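Local coordinates for protein N-alpha-acetyltransferase (Sulfolobus solfataricus P2, PDB 4R3L) that transfers an acetyl group from acetyl-CoA to the free alpha-amino group at the N-terminus of proteins, preferring substrates that begin with serine, at residues Asp20-Asp23 with Gln24-Lys27; Lys101-Ala104 with Thr105-Glu109; Leu126-Arg129 with Val130-Pro134. One frame throughout, in Å; residues are numbered along the deposited sequence.

Contact 1. Residues Asp20-Asp23 with Gln24-Lys27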
loop_
_atom_site.group_PDB
_atom_site.type_symbol
_atom_site.label_atom_id
_atom_site.label_comp_id
_atom_site.label_asym_id
_atom_site.label_seq_id
_atom_site.Cartn_x
_atom_site.Cartn_y
_atom_site.Cartn_z
ATOM N N ASP A 20 18.489 4.255 -2.083
ATOM C CA ASP A 20 19.305 3.507 -1.142
ATOM C C ASP A 20 18.497 2.746 -0.096
ATOM O O ASP A 20 19.061 1.952 0.653
ATOM C CB ASP A 20 20.299 4.449 -0.460
ATOM C CG ASP A 20 21.435 4.871 -1.392
ATOM O OD1 ASP A 20 21.399 4.493 -2.588
ATOM O OD2 ASP A 20 22.359 5.584 -0.941
ATOM N N ASP A 21 17.181 2.971 -0.052
ATOM C CA ASP A 21 16.304 2.187 0.821
ATOM C C ASP A 21 15.886 0.840 0.241
ATOM O O ASP A 21 15.425 -0.026 0.985
ATOM C CB ASP A 21 15.024 2.955 1.153
ATOM C CG ASP A 21 15.278 4.232 1.915
ATOM O OD1 ASP A 21 16.153 4.244 2.812
ATOM O OD2 ASP A 21 14.580 5.225 1.618
ATOM N N ILE A 22 16.007 0.676 -1.075
ATOM C CA ILE A 22 15.394 -0.466 -1.762
ATOM C C ILE A 22 15.866 -1.812 -1.227
ATOM O O ILE A 22 15.067 -2.732 -1.081
ATOM C CB ILE A 22 15.650 -0.418 -3.283
ATOM C CG1 ILE A 22 15.147 0.905 -3.869
ATOM C CG2 ILE A 22 14.979 -1.593 -3.982
ATOM C CD1 ILE A 22 13.679 1.070 -3.828
ATOM N N ASP A 23 17.156 -1.932 -0.919
ATOM C CA ASP A 23 17.678 -3.194 -0.400
ATOM C C ASP A 23 16.969 -3.622 0.891
ATOM O O ASP A 23 16.613 -4.791 1.047
ATOM C CB ASP A 23 19.192 -3.103 -0.177
ATOM C CG ASP A 23 19.979 -3.303 -1.463
ATOM O OD1 ASP A 23 19.385 -3.780 -2.456
ATOM O OD2 ASP A 23 21.187 -2.987 -1.486
ATOM N N GLN A 24 16.751 -2.684 1.805
ATOM C CA GLN A 24 16.083 -3.014 3.059
ATOM C C GLN A 24 14.591 -3.274 2.833
ATOM O O GLN A 24 13.997 -4.124 3.477
ATOM C CB GLN A 24 16.258 -1.892 4.098
ATOM C CG GLN A 24 17.697 -1.630 4.531
ATOM C CD GLN A 24 17.839 -0.339 5.329
ATOM O OE1 GLN A 24 17.359 -0.236 6.458
ATOM N NE2 GLN A 24 18.485 0.658 4.732
ATOM N N ILE A 25 13.997 -2.515 1.925
ATOM C CA ILE A 25 12.595 -2.706 1.553
ATOM C C ILE A 25 12.341 -4.104 1.012
ATOM O O ILE A 25 11.368 -4.760 1.387
ATOM C CB ILE A 25 12.163 -1.640 0.515
ATOM C CG1 ILE A 25 12.042 -0.264 1.203
ATOM C CG2 ILE A 25 10.856 -2.043 -0.167
ATOM C CD1 ILE A 25 11.808 0.909 0.231
ATOM N N ILE A 26 13.227 -4.567 0.133
ATOM C CA ILE A 26 13.107 -5.904 -0.423
ATOM C C ILE A 26 13.223 -6.946 0.681
ATOM O O ILE A 26 12.447 -7.893 0.718
ATOM C CB ILE A 26 14.184 -6.164 -1.523
ATOM C CG1 ILE A 26 13.921 -5.266 -2.735
ATOM C CG2 ILE A 26 14.198 -7.631 -1.934
ATOM C CD1 ILE A 26 14.928 -5.468 -3.879
ATOM N N LYS A 27 14.178 -6.753 1.583
ATOM C CA LYS A 27 14.345 -7.646 2.720
ATOM C C LYS A 27 13.061 -7.776 3.525
ATOM O O LYS A 27 12.632 -8.880 3.858
ATOM C CB LYS A 27 15.467 -7.152 3.632
ATOM C CG LYS A 27 15.506 -7.854 4.991
ATOM C CD LYS A 27 16.239 -7.021 6.042
ATOM C CE LYS A 27 15.385 -6.849 7.298
ATOM N NZ LYS A 27 16.155 -6.235 8.421
HETATM O O HOH W 1 18.619 -0.326 1.801
HETATM O O HOH W 2 18.390 3.564 4.474
#

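Contact 2. Residues Lys101-Ala104 with Thr105-Glu109. With COA (coenzyme A), chain C.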
loop_
_atom_site.group_PDB
_atom_site.type_symbol
_atom_site.label_atom_id
_atom_site.label_comp_id
_atom_site.label_asym_id
_atom_site.label_seq_id
_atom_site.Cartn_x
_atom_site.Cartn_y
_atom_site.Cartn_z
ATOM N N LYS A 101 2.362 -0.228 16.644
ATOM C CA LYS A 101 2.848 1.076 17.078
ATOM C C LYS A 101 2.225 2.213 16.271
ATOM O O LYS A 101 2.500 3.387 16.532
ATOM C CB LYS A 101 4.370 1.127 16.983
ATOM C CG LYS A 101 5.066 0.084 17.847
ATOM C CD LYS A 101 6.539 -0.049 17.491
ATOM C CE LYS A 101 7.307 1.259 17.660
ATOM N NZ LYS A 101 7.674 1.554 19.075
ATOM N N GLY A 102 1.377 1.866 15.301
ATOM C CA GLY A 102 0.776 2.859 14.429
ATOM C C GLY A 102 1.557 3.116 13.138
ATOM O O GLY A 102 1.246 4.055 12.407
ATOM N N ILE A 103 2.574 2.304 12.864
ATOM C CA ILE A 103 3.406 2.544 11.689
ATOM C C ILE A 103 2.590 2.414 10.403
ATOM O O ILE A 103 2.649 3.293 9.534
ATOM C CB ILE A 103 4.617 1.601 11.630
ATOM C CG1 ILE A 103 5.629 1.995 12.717
ATOM C CG2 ILE A 103 5.282 1.669 10.244
ATOM C CD1 ILE A 103 6.791 1.045 12.878
ATOM N N ALA A 104 1.825 1.334 10.273
ATOM C CA ALA A 104 1.071 1.141 9.025
ATOM C C ALA A 104 0.033 2.241 8.878
ATOM O O ALA A 104 -0.205 2.751 7.785
ATOM C CB ALA A 104 0.410 -0.225 8.985
ATOM N N THR A 105 -0.578 2.631 9.996
ATOM C CA THR A 105 -1.558 3.704 9.942
ATOM C C THR A 105 -0.937 4.986 9.440
ATOM O O THR A 105 -1.532 5.679 8.619
ATOM C CB THR A 105 -2.207 3.958 11.329
ATOM O OG1 THR A 105 -2.969 2.807 11.699
ATOM C CG2 THR A 105 -3.129 5.160 11.263
ATOM N N THR A 106 0.265 5.314 9.911
ATOM C CA THR A 106 0.853 6.571 9.495
ATOM C C THR A 106 1.414 6.469 8.072
ATOM O O THR A 106 1.383 7.448 7.336
ATOM C CB THR A 106 1.959 7.033 10.464
ATOM O OG1 THR A 106 3.013 6.057 10.507
ATOM C CG2 THR A 106 1.369 7.230 11.867
ATOM N N LEU A 107 1.911 5.296 7.689
ATOM C CA LEU A 107 2.344 5.110 6.290
ATOM C C LEU A 107 1.168 5.361 5.333
ATOM O O LEU A 107 1.302 6.054 4.316
ATOM C CB LEU A 107 2.920 3.699 6.062
ATOM C CG LEU A 107 4.324 3.441 6.626
ATOM C CD1 LEU A 107 4.670 1.954 6.598
ATOM C CD2 LEU A 107 5.375 4.248 5.861
ATOM N N LEU A 108 0.017 4.775 5.646
ATOM C CA LEU A 108 -1.170 4.961 4.809
ATOM C C LEU A 108 -1.620 6.412 4.779
ATOM O O LEU A 108 -2.009 6.910 3.734
ATOM C CB LEU A 108 -2.326 4.078 5.287
ATOM C CG LEU A 108 -2.282 2.609 4.875
ATOM C CD1 LEU A 108 -3.040 1.742 5.864
ATOM C CD2 LEU A 108 -2.868 2.451 3.460
ATOM N N GLU A 109 -1.581 7.098 5.922
ATOM C CA GLU A 109 -2.012 8.486 5.930
ATOM C C GLU A 109 -1.121 9.336 5.050
ATOM O O GLU A 109 -1.605 10.205 4.323
ATOM C CB GLU A 109 -2.029 9.059 7.350
ATOM C CG GLU A 109 -2.723 10.431 7.438
ATOM C CD GLU A 109 -1.802 11.634 7.172
ATOM O OE1 GLU A 109 -0.565 11.472 7.085
ATOM O OE2 GLU A 109 -2.331 12.769 7.061
HETATM N N1A COA C . -4.992 -7.822 15.147
HETATM C C2A COA C . -6.062 -7.005 15.248
HETATM N N3A COA C . -6.000 -5.741 14.826
HETATM C C4A COA C . -4.847 -5.243 14.281
HETATM C C5A COA C . -3.729 -6.056 14.164
HETATM C C6A COA C . -3.824 -7.382 14.617
HETATM N N6A COA C . -2.673 -8.273 14.511
HETATM N N7A COA C . -2.722 -5.296 13.582
HETATM C C8A COA C . -3.221 -4.048 13.357
HETATM N N9A COA C . -4.505 -4.004 13.765
HETATM C C1B COA C . -5.407 -2.842 13.724
HETATM C C2B COA C . -5.650 -2.345 15.095
HETATM O O2B COA C . -6.893 -1.743 15.183
HETATM C C3B COA C . -4.638 -1.326 15.246
HETATM O O3B COA C . -4.989 -0.494 16.279
HETATM P P3B COA C . -4.382 -0.737 17.705
HETATM O O7A COA C . -4.563 0.509 18.571
HETATM O O8A COA C . -2.937 -1.020 17.576
HETATM O O9A COA C . -5.064 -1.905 18.349
HETATM C C4B COA C . -4.706 -0.660 13.933
HETATM O O4B COA C . -4.841 -1.721 13.021
HETATM C C5B COA C . -3.468 0.068 13.616
HETATM O O5B COA C . -2.388 -0.780 13.344
HETATM P P1A COA C . -0.905 -0.314 13.065
HETATM O O1A COA C . -0.076 -0.353 14.320
HETATM O O2A COA C . -0.916 1.017 12.433
HETATM O O3A COA C . -0.389 -1.456 12.075
HETATM P P2A COA C . 1.052 -2.097 12.058
HETATM O O4A COA C . 1.241 -3.106 13.180
HETATM O O5A COA C . 2.102 -1.032 12.078
HETATM O O6A COA C . 1.183 -2.887 10.664
HETATM C CBP COA C . 0.421 -4.538 9.035
HETATM C CCP COA C . 0.066 -3.518 10.159
HETATM C CDP COA C . -0.832 -5.247 8.597
HETATM C CEP COA C . 1.019 -3.745 7.875
HETATM C CAP COA C . 1.431 -5.482 9.648
HETATM O OAP COA C . 0.845 -6.425 10.548
HETATM C C9P COA C . 2.222 -6.302 8.646
HETATM O O9P COA C . 3.255 -5.829 8.102
HETATM N N8P COA C . 1.846 -7.656 8.302
HETATM C C7P COA C . 2.581 -8.478 7.345
HETATM C C6P COA C . 2.586 -7.888 5.905
HETATM C C5P COA C . 1.182 -7.568 5.398
HETATM O O5P COA C . 0.283 -8.438 5.534
HETATM N N4P COA C . 0.895 -6.266 4.794
HETATM C C3P COA C . -0.441 -5.955 4.327
HETATM C C2P COA C . -0.971 -6.713 3.116
HETATM S S1P COA C . -2.387 -6.073 2.282
#

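Contact 3. Residues Leu126-Arg129 with Val130-Pro134. With COA (coenzyme A), chain C.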
loop_
_atom_site.group_PDB
_atom_site.type_symbol
_atom_site.label_atom_id
_atom_site.label_comp_id
_atom_site.label_asym_id
_atom_site.label_seq_id
_atom_site.Cartn_x
_atom_site.Cartn_y
_atom_site.Cartn_z
ATOM N N LEU A 126 -6.875 -1.037 -2.564
ATOM C CA LEU A 126 -5.868 -2.066 -2.397
ATOM C C LEU A 126 -6.540 -3.418 -2.434
ATOM O O LEU A 126 -7.768 -3.510 -2.368
ATOM C CB LEU A 126 -5.119 -1.878 -1.075
ATOM C CG LEU A 126 -6.019 -1.834 0.166
ATOM C CD1 LEU A 126 -6.355 -3.228 0.739
ATOM C CD2 LEU A 126 -5.415 -0.950 1.245
ATOM N N GLU A 127 -5.726 -4.459 -2.516
ATOM C CA GLU A 127 -6.210 -5.827 -2.400
ATOM C C GLU A 127 -5.665 -6.449 -1.112
ATOM O O GLU A 127 -4.522 -6.194 -0.741
ATOM C CB GLU A 127 -5.785 -6.648 -3.618
ATOM C CG GLU A 127 -6.553 -6.347 -4.901
ATOM C CD GLU A 127 -6.024 -5.150 -5.663
ATOM O OE1 GLU A 127 -4.829 -4.816 -5.518
ATOM O OE2 GLU A 127 -6.809 -4.544 -6.428
ATOM N N VAL A 128 -6.461 -7.253 -0.408
ATOM C CA VAL A 128 -5.923 -7.927 0.782
ATOM C C VAL A 128 -6.450 -9.369 0.881
ATOM O O VAL A 128 -7.614 -9.601 0.608
ATOM C CB VAL A 128 -6.264 -7.134 2.067
ATOM C CG1 VAL A 128 -7.762 -6.924 2.206
ATOM C CG2 VAL A 128 -5.691 -7.811 3.301
ATOM N N ARG A 129 -5.586 -10.326 1.225
ATOM C CA ARG A 129 -6.027 -11.718 1.411
ATOM C C ARG A 129 -7.171 -11.784 2.414
ATOM O O ARG A 129 -7.111 -11.150 3.457
ATOM C CB ARG A 129 -4.874 -12.611 1.891
ATOM C CG ARG A 129 -3.845 -12.932 0.838
ATOM C CD ARG A 129 -2.799 -13.928 1.352
ATOM N NE ARG A 129 -1.751 -14.180 0.364
ATOM C CZ ARG A 129 -1.734 -15.224 -0.463
ATOM N NH1 ARG A 129 -2.713 -16.122 -0.419
ATOM N NH2 ARG A 129 -0.739 -15.375 -1.335
ATOM N N VAL A 130 -8.210 -12.552 2.110
ATOM C CA VAL A 130 -9.350 -12.664 3.027
ATOM C C VAL A 130 -8.960 -13.242 4.396
ATOM O O VAL A 130 -9.687 -13.086 5.374
ATOM C CB VAL A 130 -10.473 -13.522 2.410
ATOM C CG1 VAL A 130 -11.015 -12.843 1.163
ATOM C CG2 VAL A 130 -9.959 -14.927 2.083
ATOM N N SER A 131 -7.806 -13.895 4.472
ATOM C CA SER A 131 -7.333 -14.435 5.744
ATOM C C SER A 131 -6.485 -13.431 6.543
ATOM O O SER A 131 -6.162 -13.667 7.709
ATOM C CB SER A 131 -6.526 -15.715 5.507
ATOM O OG SER A 131 -5.457 -15.485 4.599
ATOM N N ASN A 132 -6.129 -12.312 5.919
ATOM C CA ASN A 132 -5.214 -11.361 6.542
ATOM C C ASN A 132 -5.938 -10.494 7.562
ATOM O O ASN A 132 -6.190 -9.310 7.318
ATOM C CB ASN A 132 -4.549 -10.483 5.478
ATOM C CG ASN A 132 -3.281 -9.815 5.982
ATOM O OD1 ASN A 132 -3.060 -9.694 7.188
ATOM N ND2 ASN A 132 -2.441 -9.379 5.056
ATOM N N TYR A 133 -6.263 -11.096 8.705
ATOM C CA TYR A 133 -7.012 -10.422 9.768
ATOM C C TYR A 133 -6.396 -9.096 10.250
ATOM O O TYR A 133 -7.119 -8.105 10.375
ATOM C CB TYR A 133 -7.196 -11.375 10.956
ATOM C CG TYR A 133 -7.879 -10.738 12.148
ATOM C CD1 TYR A 133 -9.255 -10.534 12.158
ATOM C CD2 TYR A 133 -7.152 -10.351 13.266
ATOM C CE1 TYR A 133 -9.889 -9.952 13.245
ATOM C CE2 TYR A 133 -7.779 -9.770 14.361
ATOM C CZ TYR A 133 -9.146 -9.571 14.343
ATOM O OH TYR A 133 -9.773 -8.995 15.426
ATOM N N PRO A 134 -5.074 -9.069 10.538
ATOM C CA PRO A 134 -4.526 -7.782 10.980
ATOM C C PRO A 134 -4.725 -6.667 9.956
ATOM O O PRO A 134 -5.210 -5.598 10.325
ATOM C CB PRO A 134 -3.037 -8.080 11.170
ATOM C CG PRO A 134 -2.991 -9.532 11.479
ATOM C CD PRO A 134 -4.065 -10.143 10.630
HETATM N N1A COA C . -4.992 -7.822 15.147
HETATM C C2A COA C . -6.062 -7.005 15.248
HETATM N N3A COA C . -6.000 -5.741 14.826
HETATM C C4A COA C . -4.847 -5.243 14.281
HETATM C C5A COA C . -3.729 -6.056 14.164
HETATM C C6A COA C . -3.824 -7.382 14.617
HETATM N N6A COA C . -2.673 -8.273 14.511
HETATM N N7A COA C . -2.722 -5.296 13.582
HETATM C C8A COA C . -3.221 -4.048 13.357
HETATM N N9A COA C . -4.505 -4.004 13.765
HETATM C C1B COA C . -5.407 -2.842 13.724
HETATM C C2B COA C . -5.650 -2.345 15.095
HETATM O O2B COA C . -6.893 -1.743 15.183
HETATM C C3B COA C . -4.638 -1.326 15.246
HETATM O O3B COA C . -4.989 -0.494 16.279
HETATM P P3B COA C . -4.382 -0.737 17.705
HETATM O O7A COA C . -4.563 0.509 18.571
HETATM O O8A COA C . -2.937 -1.020 17.576
HETATM O O9A COA C . -5.064 -1.905 18.349
HETATM C C4B COA C . -4.706 -0.660 13.933
HETATM O O4B COA C . -4.841 -1.721 13.021
HETATM C C5B COA C . -3.468 0.068 13.616
HETATM O O5B COA C . -2.388 -0.780 13.344
HETATM P P1A COA C . -0.905 -0.314 13.065
HETATM O O1A COA C . -0.076 -0.353 14.320
HETATM O O2A COA C . -0.916 1.017 12.433
HETATM O O3A COA C . -0.389 -1.456 12.075
HETATM P P2A COA C . 1.052 -2.097 12.058
HETATM O O4A COA C . 1.241 -3.106 13.180
HETATM O O5A COA C . 2.102 -1.032 12.078
HETATM O O6A COA C . 1.183 -2.887 10.664
HETATM C CBP COA C . 0.421 -4.538 9.035
HETATM C CCP COA C . 0.066 -3.518 10.159
HETATM C CDP COA C . -0.832 -5.247 8.597
HETATM C CEP COA C . 1.019 -3.745 7.875
HETATM C CAP COA C . 1.431 -5.482 9.648
HETATM O OAP COA C . 0.845 -6.425 10.548
HETATM C C9P COA C . 2.222 -6.302 8.646
HETATM O O9P COA C . 3.255 -5.829 8.102
HETATM N N8P COA C . 1.846 -7.656 8.302
HETATM C C7P COA C . 2.581 -8.478 7.345
HETATM C C6P COA C . 2.586 -7.888 5.905
HETATM C C5P COA C . 1.182 -7.568 5.398
HETATM O O5P COA C . 0.283 -8.438 5.534
HETATM N N4P COA C . 0.895 -6.266 4.794
HETATM C C3P COA C . -0.441 -5.955 4.327
HETATM C C2P COA C . -0.971 -6.713 3.116
HETATM S S1P COA C . -2.387 -6.073 2.282
HETATM O O HOH W 3 -2.581 -9.820 2.075
#

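Contact 1. Residues Asp20-Asp23 with Gln24-Lys27
Asp20 and Gln24 meet through a water beside the first residues of the Asp20-Lys27 stretch, which leads into the first helix of this GNAT fold. The Asp20 carbonyl O takes a bond from this water at 2.6 Å. The same water accepts from Gln24 N and from Gln24 NE2, so one solvent molecule joins the backbone and side chain of Gln24 to the Asp20 carbonyl.

Asp21 follows. Its O receives the Ile25 N-H in a nearly straight helical bond of 3.0 Å and a weak one from Gln24 N. A second water links Asp21 OD1 to Gln24 NE2, both at 2.9 Å. The carboxylate has further partners, a salt bridge to Arg15 and a hydrogen bond from Arg18 N, and Gln24 OE1 accepts from Val62 N. The amide of Gln24 is thus held at both its ends. Ile25 CD1 packs on Asp21 CB.

Ile22 O takes the Ile26 N-H. Ile22 CG2 lies anti to its own backbone N (CG1 at chi1 -56°), and Ile26 CD1 meets this methyl at 3.9 Å, the two side chains crossing obliquely. Tyr39 touches both isoleucines from helix 39-49. Asp23 O accepts from Lys27 N at 3.2 Å, the next i to i+4 bond of the helix.

Contact 2. Residues Lys101-Ala104 with Thr105-Glu109
Ile103 and Leu107 form the tightly packed side of the first turn of helix 103-119. Their side chains lie side by side and point the same way, with Ile103 CG2 3.7 Å from Leu107 CD1. Ile103 O accepts two bonds. Leu107 N gives the helical bond, and Thr106 OG1 donates at 3.0 Å from well off the carbonyl axis. Thr106 OG1 can do so because chi1 of 61° sets it between its own N and carbonyl carbon, while CG2 rests against Gly102 O. Ile103, Leu107 and Leu108 are buried, whereas Gly102, Thr105 and Thr106 are partly exposed and form the looser side.

A separate face meets coenzyme A. Gly102, the N-cap residue, has a positive phi of 92°, where a CB would jam against the carbonyl O of Lys101. Its N donates to O1A of coenzyme A at 2.8 Å, and buried Ala104 donates its N-H to O5A. Thr105 grips O2A twice, through its N and through OG1 at 2.8 Å. This is the pyrophosphate-binding loop of GNAT enzymes, and the helix N-terminus probably steadies the negative charge.

Inside the fold, Ile103 and Leu108 pack on strand 83-94, Leu107 on strand 61-72, and Ala104, Thr105 and Leu108 on Leu138 of helix 133-141.

Contact 3. Residues Leu126-Arg129 with Val130-Pro134
Val128 and Asn132 carry the apolar part of this contact, at the turn that leads from strand 123-129 into helix 133-141. Val128 CG2 touches Asn132 CB at 3.6 Å, and the two side chains cross at about a right angle. The same methyl lies 3.9 Å from S1P, the thiol sulfur of coenzyme A.

The backbone bond across the contact closes a type I beta turn from Arg129 to Asn132. Asn132 N donates to Arg129 O at 2.9 Å.

Side-chain hydrogen bonds centre on the Asn132 amide. Its CG lies anti to the backbone N (chi1 -161°), which carries ND2 to the pantetheine arm. There it donates to O5P of coenzyme A at 2.9 Å with a straight 164° angle. ND2 also donates to a water that accepts from Arg129 N. OD1 caps the new helix through a weak bond from Ala135 N. Replacing Asn132 by alanine is likely to leave O5P without its amide donor, the water without its side-chain donor, and Ala135 N without its weak cap.

Two residues meet the adenine. Pro134 CG lies 3.3 Å from N6A, and Tyr133 CE2 approaches C2A of the base obliquely.

Salt bridges and a cation-pi contact hold the Arg129 end. Arg129 NH1 forms salt bridges with Glu158 and Asp156, its guanidinium makes a cation-pi contact with Tyr154, a substrate-binding residue, and Ser131 OG bonds to Glu158. Strand 160-166 pairs antiparallel with strand 123-129 through the Leu126-Met163 and Val128-Tyr161 backbone bonds, while Val128 packs on Ala135, Ile136 and Tyr139 of helix 133-141.

How the contacts relate
Contacts 2 and 3 hold different parts of one coenzyme A molecule. Contact 2 binds the pyrophosphate, whereas contact 3 meets the pantetheine arm, the thiol end and the adenine. Their centres are 16 Å apart and their nearest atoms about 5 Å apart, with strand 123-129 following helix 103-119 after a short link. Glu127 in contact 3 is a known zinc-binding residue; here its OE1 bonds to His88, another such residue. Its backbone bonds the bound peptide, so this contact reaches both cofactor and substrate. Contact 1 stands apart, its centre 19 Å from that of contact 2 and 23 Å from that of contact 3. Its Ile26 side chain is still about 7 Å from that of substrate-binding Tyr37.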